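Local coordinates for viral CASP8 and FADD-like apoptosis regulator (Molluscum contagiosum virus subtype 1, PDB 2BBR), which inhibits death-receptor-induced apoptosis by interfering with caspase-8 recruitment and activation at the death-inducing signaling complex, and also suppresses host NF-kappa-B activation, at residues L28-H33 with L99-G104. Numbering follows the deposited sequence.
Sequences LLFLCH and LMVCVG
The F30 ring meets M100 and V101, and the L31 isobutyl group meets V101, where the two death effector domains of this tandem-DED protein pack against each other, helix 22-31 of the first against helix 95-104 of the second. The tight part is small, wholly apolar and buried. V101 rests its CG2 methyl against both first-domain side chains: F30 CD2 lies 3.7 Å from V101 CG2, and L31 CD2 approaches V101 CG2 equally closely, with the leucine running roughly at right angles to the valine. F30 is directed across the interface by its first torsion, which sets CG opposite the backbone N (chi1 173°). Its far end then rests on the root of M100, with F30 CZ 3.7 Å from M100 CB in an oblique approach. The methionine chain bends at chi2 (-56°) and again at chi3, turning its sulfur end from F30, and M100 also touches L173 on helix 167-187. V137, V140 and L141 of helix 136-145 pack on F30 as well, and R97 makes a cation-pi interaction with its ring. The contact is looser beyond this cluster: the closest pair of CA atoms, L31 CA and V101 CA, is 7.8 Å apart, and the partly exposed H33 turns to R97 and L141 instead. On the tight side, the branch point of the leucine also approaches the valine methyl, L31 CG lying 4.0 Å from V101 CG2.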
ATOM      1  N   LEU A  28      -6.212   2.387  -0.554  1.00 10.05           N
ATOM      2  CA  LEU A  28      -5.735   3.713  -0.194  1.00 10.30           C
ATOM      3  C   LEU A  28      -5.621   3.851   1.316  1.00 10.07           C
ATOM      4  O   LEU A  28      -4.661   4.433   1.818  1.00 10.49           O
ATOM      5  CB  LEU A  28      -6.660   4.794  -0.755  1.00 13.49           C
ATOM      6  CG  LEU A  28      -6.676   4.936  -2.278  1.00 15.21           C
ATOM      7  CD1 LEU A  28      -7.434   6.199  -2.654  1.00 17.56           C
ATOM      8  CD2 LEU A  28      -5.248   5.007  -2.811  1.00 16.74           C
ATOM      9  N   LEU A  29      -6.594   3.322   2.047  1.00 10.59           N
ATOM     10  CA  LEU A  29      -6.535   3.395   3.501  1.00 10.67           C
ATOM     11  C   LEU A  29      -5.274   2.689   3.996  1.00 10.42           C
ATOM     12  O   LEU A  29      -4.620   3.152   4.926  1.00 11.34           O
ATOM     13  CB  LEU A  29      -7.781   2.768   4.129  1.00 12.94           C
ATOM     14  CG  LEU A  29      -9.039   3.640   4.119  1.00 16.78           C
ATOM     15  CD1 LEU A  29     -10.210   2.859   4.684  1.00 19.75           C
ATOM     16  CD2 LEU A  29      -8.797   4.900   4.941  1.00 18.88           C
ATOM     17  N   PHE A  30      -4.930   1.570   3.366  1.00 10.55           N
ATOM     18  CA  PHE A  30      -3.729   0.830   3.741  1.00 10.31           C
ATOM     19  C   PHE A  30      -2.487   1.678   3.453  1.00  9.82           C
ATOM     20  O   PHE A  30      -1.573   1.761   4.276  1.00 10.08           O
ATOM     21  CB  PHE A  30      -3.663  -0.483   2.960  1.00 10.78           C
ATOM     22  CG  PHE A  30      -2.377  -1.237   3.145  1.00  9.14           C
ATOM     23  CD1 PHE A  30      -2.186  -2.079   4.238  1.00  9.15           C
ATOM     24  CD2 PHE A  30      -1.350  -1.101   2.222  1.00  9.20           C
ATOM     25  CE1 PHE A  30      -0.981  -2.778   4.401  1.00 10.12           C
ATOM     26  CE2 PHE A  30      -0.153  -1.789   2.379  1.00 10.20           C
ATOM     27  CZ  PHE A  30       0.034  -2.631   3.468  1.00  9.39           C
ATOM     28  N   LEU A  31      -2.457   2.316   2.287  1.00  9.08           N
ATOM     29  CA  LEU A  31      -1.320   3.159   1.926  1.00  9.29           C
ATOM     30  C   LEU A  31      -1.122   4.291   2.931  1.00  8.61           C
ATOM     31  O   LEU A  31       0.004   4.745   3.157  1.00  9.57           O
ATOM     32  CB  LEU A  31      -1.517   3.759   0.528  1.00  9.67           C
ATOM     33  CG  LEU A  31      -1.366   2.826  -0.675  1.00  9.75           C
ATOM     34  CD1 LEU A  31      -1.669   3.597  -1.949  1.00 11.06           C
ATOM     35  CD2 LEU A  31       0.047   2.248  -0.719  1.00 10.37           C
ATOM     36  N   CYS A  32      -2.223   4.737   3.531  1.00  9.46           N
ATOM     37  CA  CYS A  32      -2.197   5.825   4.507  1.00 10.32           C
ATOM     38  C   CYS A  32      -2.134   5.333   5.946  1.00 10.91           C
ATOM     39  O   CYS A  32      -2.274   6.127   6.873  1.00 12.03           O
ATOM     40  CB  CYS A  32      -3.449   6.694   4.360  1.00 11.43           C
ATOM     41  SG  CYS A  32      -3.653   7.488   2.761  1.00 12.77           S
ATOM     42  N   HIS A  33      -1.905   4.037   6.136  1.00 11.22           N
ATOM     43  CA  HIS A  33      -1.884   3.457   7.475  1.00 11.06           C
ATOM     44  C   HIS A  33      -0.961   4.123   8.496  1.00 12.66           C
ATOM     45  O   HIS A  33      -1.360   4.331   9.641  1.00 13.93           O
ATOM     46  CB  HIS A  33      -1.549   1.968   7.388  1.00 10.33           C
ATOM     47  CG  HIS A  33      -1.750   1.228   8.675  1.00 10.91           C
ATOM     48  ND1 HIS A  33      -2.997   0.948   9.189  1.00 12.74           N
ATOM     49  CD2 HIS A  33      -0.856   0.725   9.559  1.00 11.25           C
ATOM     50  CE1 HIS A  33      -2.863   0.305  10.337  1.00 12.59           C
ATOM     51  NE2 HIS A  33      -1.573   0.158  10.583  1.00 11.54           N
ATOM     52  N   LEU A  99       4.479  -1.613  -2.349  1.00  8.99           N
ATOM     53  CA  LEU A  99       4.797  -2.970  -2.777  1.00  9.14           C
ATOM     54  C   LEU A  99       3.741  -3.961  -2.310  1.00  7.95           C
ATOM     55  O   LEU A  99       3.325  -4.835  -3.068  1.00 10.12           O
ATOM     56  CB  LEU A  99       6.165  -3.397  -2.239  1.00 10.99           C
ATOM     57  CG  LEU A  99       6.592  -4.843  -2.521  1.00 11.39           C
ATOM     58  CD1 LEU A  99       6.566  -5.124  -4.017  1.00 13.92           C
ATOM     59  CD2 LEU A  99       7.986  -5.075  -1.968  1.00 12.82           C
ATOM     60  N   MET A 100       3.308  -3.832  -1.061  1.00  8.29           N
ATOM     61  CA  MET A 100       2.297  -4.746  -0.545  1.00  8.64           C
ATOM     62  C   MET A 100       1.000  -4.646  -1.346  1.00  9.06           C
ATOM     63  O   MET A 100       0.355  -5.659  -1.627  1.00  9.80           O
ATOM     64  CB  MET A 100       2.034  -4.481   0.937  1.00  9.62           C
ATOM     65  CG  MET A 100       3.207  -4.838   1.847  1.00 11.52           C
ATOM     66  SD  MET A 100       3.773  -6.559   1.699  1.00 13.57           S
ATOM     67  CE  MET A 100       5.329  -6.304   0.872  1.00 16.55           C
ATOM     68  N   VAL A 101       0.601  -3.433  -1.714  1.00  8.83           N
ATOM     69  CA  VAL A 101      -0.617  -3.280  -2.502  1.00 10.00           C
ATOM     70  C   VAL A 101      -0.448  -3.977  -3.848  1.00 10.02           C
ATOM     71  O   VAL A 101      -1.325  -4.727  -4.286  1.00 10.30           O
ATOM     72  CB  VAL A 101      -0.956  -1.794  -2.757  1.00  9.87           C
ATOM     73  CG1 VAL A 101      -2.067  -1.687  -3.796  1.00 11.20           C
ATOM     74  CG2 VAL A 101      -1.392  -1.130  -1.454  1.00 11.03           C
ATOM     75  N   CYS A 102       0.683  -3.741  -4.500  1.00  9.72           N
ATOM     76  CA  CYS A 102       0.921  -4.340  -5.802  1.00 11.00           C
ATOM     77  C   CYS A 102       0.982  -5.861  -5.766  1.00 11.04           C
ATOM     78  O   CYS A 102       0.443  -6.521  -6.654  1.00 11.42           O
ATOM     79  CB  CYS A 102       2.188  -3.755  -6.415  1.00 12.16           C
ATOM     80  SG  CYS A 102       1.971  -2.012  -6.860  1.00 19.80           S
ATOM     81  N   VAL A 103       1.629  -6.419  -4.750  1.00 10.60           N
ATOM     82  CA  VAL A 103       1.708  -7.868  -4.627  1.00 10.81           C
ATOM     83  C   VAL A 103       0.301  -8.427  -4.426  1.00 11.30           C
ATOM     84  O   VAL A 103      -0.059  -9.454  -5.010  1.00 11.95           O
ATOM     85  CB  VAL A 103       2.619  -8.270  -3.446  1.00 12.05           C
ATOM     86  CG1 VAL A 103       2.475  -9.754  -3.137  1.00 13.26           C
ATOM     87  CG2 VAL A 103       4.060  -7.950  -3.791  1.00 15.06           C
ATOM     88  N   GLY A 104      -0.503  -7.740  -3.620  1.00 10.73           N
ATOM     89  CA  GLY A 104      -1.858  -8.199  -3.385  1.00 11.47           C
ATOM     90  C   GLY A 104      -2.669  -8.282  -4.665  1.00 12.05           C
ATOM     91  O   GLY A 104      -3.532  -9.148  -4.802  1.00 14.71           O
TER